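Local coordinates for ZYG-9 (Caenorhabditis elegans, PDB 2OF3), which plays a major role in organizing microtubules and spindle poles during mitosis and meiosis in one-cell stage embryos, at residues Val24-Gln29 with Val134-Leu139; Gly44-Val49 with Leu82-Leu87; Met52-His57 with His63-Asp68. All coordinates share one frame; numbering follows the deposited sequence.

Interaction 1: Val24-Gln29 with Val134-Leu139; sequences VKWNFQ and VPYLLL
An aromatic cluster of Trp26, Phe28 and Tyr136 pins the long loop between helix 10-19 and helix 33-44 against helix 127-139 of the TOG domain. Tyr136 reaches out from its helix, and its hydroxyl donates a hydrogen bond to the loop backbone: OH lies 2.8 Å from Phe28 O, in the carbonyl plane and on a lone pair, with a C=O...O angle of 127°. The same hydroxyl sits over one face of the Phe28 ring, offset toward its rim, and Tyr136 CE1 comes within 3.6 Å of Phe28 CE1, the ring planes 35° apart. Within the loop, Phe28 CE2 stands 3.4 Å above the Trp26 ring plane, over its centre; a chi1 of 47°, with CG between backbone N and carbonyl carbon, puts the phenyl there. Tyr136 CE2 meets Trp26 CD1 at 3.8 Å, the side chains crossing nearly at a right angle; Trp26 NE1 is bound to Thr93. Tyrosine suits this place because its ring fills a buried, apolar site while its tip satisfies a carbonyl. A leucine in its place would probably leave Phe28 O without this donor and open a gap beside both loop rings. An irregular loop is thus anchored by aromatic rings to a helix of the all-helical, HEAT-repeat TOG fold.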
# COMPACT_ATOMS: atom_id res chain seq x y z
N VAL A 24 0.31 -17.61 10.98
CA VAL A 24 -0.90 -17.33 10.22
C VAL A 24 -0.62 -16.10 9.36
O VAL A 24 0.12 -15.18 9.78
CB VAL A 24 -2.18 -17.13 11.06
CG1 VAL A 24 -2.38 -18.29 12.09
CG2 VAL A 24 -2.16 -15.83 11.82
N LYS A 25 -1.23 -16.09 8.17
CA LYS A 25 -0.95 -15.08 7.16
C LYS A 25 -1.81 -13.84 7.39
O LYS A 25 -3.01 -13.94 7.68
CB LYS A 25 -1.20 -15.64 5.76
CG LYS A 25 -0.25 -16.75 5.36
CD LYS A 25 -0.52 -17.23 3.94
CE LYS A 25 -0.12 -18.68 3.76
NZ LYS A 25 1.33 -18.90 4.06
N TRP A 26 -1.18 -12.68 7.27
CA TRP A 26 -1.81 -11.41 7.55
C TRP A 26 -2.67 -11.03 6.34
O TRP A 26 -2.29 -10.19 5.49
CB TRP A 26 -0.69 -10.41 7.76
CG TRP A 26 -1.09 -9.27 8.66
CD1 TRP A 26 -1.38 -8.02 8.28
CD2 TRP A 26 -1.20 -9.30 10.09
NE1 TRP A 26 -1.63 -7.23 9.37
CE2 TRP A 26 -1.55 -8.01 10.50
CE3 TRP A 26 -0.99 -10.29 11.07
CZ2 TRP A 26 -1.77 -7.67 11.85
CZ3 TRP A 26 -1.22 -9.97 12.41
CH2 TRP A 26 -1.56 -8.66 12.79
N ASN A 27 -3.83 -11.68 6.23
CA ASN A 27 -4.65 -11.59 5.02
C ASN A 27 -6.14 -11.58 5.36
O ASN A 27 -6.97 -11.92 4.52
CB ASN A 27 -4.29 -12.72 4.03
CG ASN A 27 -4.65 -14.13 4.59
OD1 ASN A 27 -5.13 -14.28 5.75
ND2 ASN A 27 -4.44 -15.13 3.79
N PHE A 28 -6.46 -11.17 6.59
CA PHE A 28 -7.83 -11.05 7.05
C PHE A 28 -8.62 -9.96 6.33
O PHE A 28 -8.05 -9.06 5.72
CB PHE A 28 -7.85 -10.76 8.56
CG PHE A 28 -6.89 -9.67 9.01
CD1 PHE A 28 -7.17 -8.30 8.78
CD2 PHE A 28 -5.71 -10.01 9.68
CE1 PHE A 28 -6.29 -7.28 9.18
CE2 PHE A 28 -4.84 -8.97 10.12
CZ PHE A 28 -5.12 -7.61 9.84
N GLN A 29 -9.95 -10.02 6.43
CA GLN A 29 -10.80 -8.98 5.92
C GLN A 29 -10.90 -7.91 6.98
O GLN A 29 -11.06 -6.74 6.67
CB GLN A 29 -12.20 -9.54 5.64
CG GLN A 29 -12.23 -10.55 4.52
CD GLN A 29 -11.73 -9.96 3.18
OE1 GLN A 29 -11.99 -8.79 2.88
NE2 GLN A 29 -10.99 -10.76 2.39
N VAL A 134 0.68 -3.64 2.11
CA VAL A 134 0.17 -2.84 1.00
C VAL A 134 -1.34 -2.92 0.81
O VAL A 134 -1.94 -1.88 0.64
CB VAL A 134 0.98 -3.07 -0.33
CG1 VAL A 134 0.32 -2.25 -1.55
CG2 VAL A 134 2.42 -2.64 -0.10
N PRO A 135 -1.96 -4.13 0.79
CA PRO A 135 -3.40 -4.20 0.61
C PRO A 135 -4.18 -3.40 1.65
O PRO A 135 -5.27 -2.83 1.32
CB PRO A 135 -3.70 -5.72 0.65
CG PRO A 135 -2.47 -6.32 0.11
CD PRO A 135 -1.39 -5.48 0.80
N TYR A 136 -3.64 -3.31 2.87
CA TYR A 136 -4.36 -2.52 3.89
C TYR A 136 -4.08 -1.04 3.76
O TYR A 136 -4.97 -0.24 4.02
CB TYR A 136 -3.99 -2.97 5.29
CG TYR A 136 -4.33 -4.42 5.46
CD1 TYR A 136 -5.66 -4.81 5.61
CD2 TYR A 136 -3.32 -5.40 5.39
CE1 TYR A 136 -6.01 -6.19 5.71
CE2 TYR A 136 -3.64 -6.80 5.48
CZ TYR A 136 -4.98 -7.15 5.64
OH TYR A 136 -5.29 -8.47 5.74
N LEU A 137 -2.86 -0.68 3.37
CA LEU A 137 -2.54 0.74 3.14
C LEU A 137 -3.43 1.29 2.04
O LEU A 137 -3.85 2.47 2.11
CB LEU A 137 -1.07 0.95 2.75
CG LEU A 137 -0.65 2.37 2.37
CD1 LEU A 137 -0.51 3.28 3.62
CD2 LEU A 137 0.63 2.26 1.62
N LEU A 138 -3.72 0.46 1.03
CA LEU A 138 -4.59 0.88 -0.07
C LEU A 138 -6.03 1.18 0.34
O LEU A 138 -6.72 1.98 -0.33
CB LEU A 138 -4.50 -0.09 -1.27
CG LEU A 138 -3.14 -0.16 -1.93
CD1 LEU A 138 -3.20 -1.20 -3.02
CD2 LEU A 138 -2.70 1.18 -2.49
N LEU A 139 -6.50 0.60 1.44
CA LEU A 139 -7.78 1.00 1.99
C LEU A 139 -7.85 2.51 2.31
O LEU A 139 -8.90 3.15 2.14
CB LEU A 139 -8.13 0.20 3.26
CG LEU A 139 -8.29 -1.32 3.10
CD1 LEU A 139 -8.49 -2.01 4.51
CD2 LEU A 139 -9.44 -1.67 2.12

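Interaction 2: Gly44-Val49 with Leu82-Leu87; sequences GNQAKV and LSNSDL
Polar side chains bring together two turns of the helical TOG domain: Gln46, in the loop joining helix 33-44 to helix 49-55, faces Asn84, the residue between helix 78-83 and helix 85-95. Asn84 both leaves the first helical geometry and holds the N-cap position of the next helix, although its side chain makes no capping bond. The direct contact is van der Waals in kind. Asn84 OD1 lies against the aliphatic part of the glutamine, 3.3 Å from Gln46 CB, and no hydrogen bond crosses between the two segments. The amide planes are turned 38° from each other, and the glutamine chain bends at its second torsion (chi2 -53°), carrying its amide aside from the asparagine.

Hydrogen bonding runs instead to the N-terminal residues and, for Asn84, also to the preceding helix. Gln46 OE1 accepts from Ser6 and Asn8, and its NE2 binds Asp10, while Asn84 ND2 is held by Ser80 O and the hydroxyl of Ser6. Ser6 therefore links two side chains that have no hydrogen bond to each other. Glutamine suits its buried place because its amide serves donor and acceptor at once, and asparagine because its ND2 can bond two oxygens.

The apolar contribution comes from Leu87, in the first turn of helix 85-95, which also packs on Leu39, Leu42 and Leu43 of helix 33-44. Where the leucine reaches the loop, its CD1 lies 4.0 Å from Gln46 CG, a carbon that is also just 3.2 Å from Asn84 OD1.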
# COMPACT_ATOMS: atom_id res chain seq x y z
N GLY A 44 6.32 -9.02 21.45
CA GLY A 44 6.79 -9.24 22.81
C GLY A 44 8.19 -9.76 22.91
O GLY A 44 8.88 -9.48 23.90
N ASN A 45 8.65 -10.49 21.89
CA ASN A 45 10.04 -10.97 21.86
C ASN A 45 11.03 -9.88 21.43
O ASN A 45 12.24 -10.13 21.42
CB ASN A 45 10.15 -12.20 20.93
CG ASN A 45 9.42 -13.43 21.48
OD1 ASN A 45 9.30 -13.62 22.72
ND2 ASN A 45 8.97 -14.31 20.57
N GLN A 46 10.53 -8.69 21.06
CA GLN A 46 11.37 -7.61 20.45
C GLN A 46 11.35 -6.25 21.18
O GLN A 46 12.27 -5.46 21.05
CB GLN A 46 10.96 -7.34 18.97
CG GLN A 46 10.90 -8.59 18.07
CD GLN A 46 12.17 -9.41 18.11
OE1 GLN A 46 13.28 -8.91 18.40
NE2 GLN A 46 12.02 -10.70 17.83
N ALA A 47 10.29 -6.00 21.95
CA ALA A 47 9.99 -4.71 22.54
C ALA A 47 9.92 -4.82 24.08
O ALA A 47 9.36 -5.76 24.63
CB ALA A 47 8.62 -4.18 21.99
N LYS A 48 10.44 -3.80 24.75
CA LYS A 48 10.23 -3.59 26.19
C LYS A 48 8.72 -3.55 26.58
O LYS A 48 7.87 -3.00 25.85
CB LYS A 48 10.89 -2.27 26.63
CG LYS A 48 12.42 -2.29 26.69
CD LYS A 48 12.86 -0.92 27.28
CE LYS A 48 14.32 -1.01 27.81
NZ LYS A 48 14.68 -2.48 27.76
N VAL A 49 8.42 -4.04 27.78
CA VAL A 49 7.02 -4.14 28.20
C VAL A 49 6.36 -2.80 28.26
O VAL A 49 5.16 -2.72 28.01
CB VAL A 49 6.85 -4.92 29.56
CG1 VAL A 49 7.69 -6.17 29.57
CG2 VAL A 49 7.21 -4.04 30.73
N LEU A 82 14.06 -0.82 11.32
CA LEU A 82 14.33 -1.75 10.22
C LEU A 82 14.20 -3.24 10.62
O LEU A 82 13.56 -4.03 9.88
CB LEU A 82 15.75 -1.55 9.66
CG LEU A 82 15.80 -0.44 8.66
CD1 LEU A 82 17.28 -0.16 8.47
CD2 LEU A 82 15.09 -0.82 7.27
N SER A 83 14.82 -3.61 11.75
CA SER A 83 14.84 -5.00 12.23
C SER A 83 13.42 -5.51 12.44
O SER A 83 13.16 -6.69 12.28
CB SER A 83 15.54 -5.10 13.58
OG SER A 83 16.94 -4.91 13.43
N ASN A 84 12.52 -4.60 12.81
CA ASN A 84 11.14 -4.92 13.20
C ASN A 84 10.09 -4.35 12.26
O ASN A 84 8.93 -4.30 12.62
CB ASN A 84 10.91 -4.49 14.67
CG ASN A 84 11.75 -5.27 15.59
OD1 ASN A 84 11.52 -6.48 15.81
ND2 ASN A 84 12.81 -4.66 16.07
N SER A 85 10.51 -3.96 11.06
CA SER A 85 9.64 -3.28 10.11
C SER A 85 8.40 -4.08 9.80
O SER A 85 7.29 -3.52 9.74
CB SER A 85 10.36 -2.97 8.80
OG SER A 85 10.66 -4.16 8.02
N ASP A 86 8.55 -5.38 9.63
CA ASP A 86 7.41 -6.23 9.33
C ASP A 86 6.36 -6.20 10.45
O ASP A 86 5.17 -6.14 10.17
CB ASP A 86 7.90 -7.67 9.00
CG ASP A 86 8.63 -8.36 10.17
OD1 ASP A 86 9.59 -7.75 10.72
OD2 ASP A 86 8.28 -9.53 10.56
N LEU A 87 6.78 -6.18 11.70
CA LEU A 87 5.84 -6.22 12.84
C LEU A 87 5.24 -4.87 13.08
O LEU A 87 4.08 -4.77 13.46
CB LEU A 87 6.55 -6.70 14.11
CG LEU A 87 7.22 -8.10 14.01
CD1 LEU A 87 8.05 -8.43 15.30
CD2 LEU A 87 6.16 -9.17 13.76

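Interaction 3: Met52-His57 with His63-Asp68; sequences MSQLFH and HLAALD
Gln54, on the last turn of helix 49-55, lies against helix 60-76, two consecutive helices joined by a short turn. Its CB starts the contact, 3.7 Å from Ala66 CB. With CG anti to the carbonyl carbon (chi1 -65°) and the chain extended beyond it, the side chain reaches across the neighbouring helix, where CD passes 3.9 Å from Ala65 CB. At the tip the amide divides: OE1 comes to 3.5 Å from Ala66 CA, and NE2 rests against the methyl of Ala65. The amide thus spans two successive alanines without a hydrogen bond to either; both CB and the amide pack by van der Waals contact. Alanines suit the facing positions because their single methyls let the backbones come close, CA to CA 5.6 Å between Gln54 and Ala66. Deeper in, Leu55 CD2 reaches Ala66 CB at 3.8 Å, extending the apolar patch toward the core.

His63 supplies the polar link. Its NE2 donates to His57 O at 2.9 Å with an N-H...O angle of 146°; the donor stands above the carbonyl plane, so the bond is not directed at a lone pair. The edge of the same imidazole faces Gln54 O, with CD2 at 3.4 Å. A ring NH suits this place because it can reach back to a backbone carbonyl just after the helix end. Trp91 of helix 85-95 packs edge-to-face with His63 and also bonds Leu55 O. Such close packing of successive helices belongs to the HEAT-repeat array of a TOG domain.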
# COMPACT_ATOMS: atom_id res chain seq x y z
N MET A 52 5.25 -2.30 24.85
CA MET A 52 4.18 -3.29 24.67
C MET A 52 2.86 -2.88 25.30
O MET A 52 1.77 -3.07 24.69
CB MET A 52 4.61 -4.69 25.18
CG MET A 52 5.67 -5.41 24.29
SD MET A 52 5.08 -5.81 22.64
CE MET A 52 3.94 -7.10 23.05
N SER A 53 2.91 -2.36 26.55
CA SER A 53 1.67 -1.90 27.21
C SER A 53 0.97 -0.82 26.46
O SER A 53 -0.24 -0.77 26.47
CB SER A 53 1.93 -1.38 28.64
OG SER A 53 2.75 -2.32 29.31
N GLN A 54 1.73 0.06 25.78
CA GLN A 54 1.08 1.13 25.00
C GLN A 54 0.52 0.60 23.69
O GLN A 54 -0.61 0.93 23.29
CB GLN A 54 2.08 2.28 24.70
CG GLN A 54 2.57 3.06 25.95
CD GLN A 54 3.82 3.91 25.68
OE1 GLN A 54 4.63 3.62 24.77
NE2 GLN A 54 4.01 4.94 26.48
N LEU A 55 1.33 -0.22 23.02
CA LEU A 55 0.97 -0.81 21.72
C LEU A 55 -0.32 -1.58 21.81
O LEU A 55 -1.14 -1.51 20.92
CB LEU A 55 2.11 -1.73 21.21
CG LEU A 55 3.36 -1.06 20.58
CD1 LEU A 55 4.38 -2.10 20.17
CD2 LEU A 55 2.99 -0.22 19.41
N PHE A 56 -0.55 -2.32 22.87
CA PHE A 56 -1.76 -3.10 22.97
C PHE A 56 -2.80 -2.68 24.01
O PHE A 56 -3.64 -3.45 24.40
CB PHE A 56 -1.45 -4.59 23.02
CG PHE A 56 -0.66 -5.07 21.84
CD1 PHE A 56 0.70 -5.01 21.85
CD2 PHE A 56 -1.27 -5.54 20.73
CE1 PHE A 56 1.40 -5.42 20.78
CE2 PHE A 56 -0.54 -5.94 19.67
CZ PHE A 56 0.78 -5.89 19.72
N HIS A 57 -2.72 -1.45 24.47
CA HIS A 57 -3.87 -0.75 25.02
C HIS A 57 -5.01 -0.64 24.08
O HIS A 57 -4.86 -0.77 22.90
CB HIS A 57 -3.48 0.64 25.41
CG HIS A 57 -3.52 0.89 26.87
ND1 HIS A 57 -4.67 1.30 27.52
CD2 HIS A 57 -2.56 0.83 27.81
CE1 HIS A 57 -4.41 1.46 28.79
NE2 HIS A 57 -3.14 1.18 29.00
N HIS A 63 -1.71 4.61 22.30
CA HIS A 63 -1.15 4.43 20.94
C HIS A 63 -0.33 5.63 20.48
O HIS A 63 0.72 5.45 19.89
CB HIS A 63 -2.21 4.18 19.90
CG HIS A 63 -3.03 2.95 20.13
ND1 HIS A 63 -4.23 2.73 19.49
CD2 HIS A 63 -2.86 1.89 20.97
CE1 HIS A 63 -4.74 1.57 19.89
NE2 HIS A 63 -3.93 1.05 20.78
N LEU A 64 -0.80 6.86 20.73
CA LEU A 64 -0.06 8.07 20.35
C LEU A 64 1.25 8.10 21.06
O LEU A 64 2.22 8.57 20.52
CB LEU A 64 -0.86 9.37 20.64
CG LEU A 64 -2.16 9.45 19.85
CD1 LEU A 64 -3.01 10.66 20.30
CD2 LEU A 64 -1.88 9.49 18.31
N ALA A 65 1.29 7.58 22.29
CA ALA A 65 2.52 7.58 23.07
C ALA A 65 3.51 6.58 22.49
O ALA A 65 4.73 6.85 22.42
CB ALA A 65 2.24 7.24 24.56
N ALA A 66 3.00 5.41 22.10
CA ALA A 66 3.84 4.42 21.44
C ALA A 66 4.36 5.00 20.12
O ALA A 66 5.56 4.91 19.82
CB ALA A 66 3.05 3.16 21.21
N LEU A 67 3.49 5.61 19.31
CA LEU A 67 3.90 6.21 18.05
C LEU A 67 5.02 7.28 18.15
O LEU A 67 5.94 7.33 17.31
CB LEU A 67 2.67 6.77 17.32
CG LEU A 67 1.81 5.70 16.60
CD1 LEU A 67 0.34 6.07 16.50
CD2 LEU A 67 2.41 5.29 15.23
N ASP A 68 4.93 8.13 19.18
CA ASP A 68 5.95 9.11 19.46
C ASP A 68 7.31 8.47 19.79
O ASP A 68 8.35 8.86 19.26
CB ASP A 68 5.45 9.99 20.63
CG ASP A 68 6.47 11.04 21.06
OD1 ASP A 68 6.52 12.14 20.42
OD2 ASP A 68 7.26 10.74 22.02

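Overall arrangement
Interaction 1 lies closest to the middle of the chain, about 9 Å from its centre to that of the chain, and joins parts far apart in sequence, with buried aromatic rings and one side-chain-to-backbone bond. The centres of interactions 2 and 3 lie about 21 and 23 Å out. Interaction 2 is buried nonetheless, its amides bonded largely to N-terminal residues, whereas interaction 3 is only partly buried and relies on small alanines and a histidine. These two touch, with Met52 CE 3.5 Å from Gly44 N. Helices 33-44 and 85-95 border all three contacts; the latter contributes Leu87 to interaction 2, Trp91 beside interaction 3, and Lys90 and Thr93 to Trp26 in interaction 1.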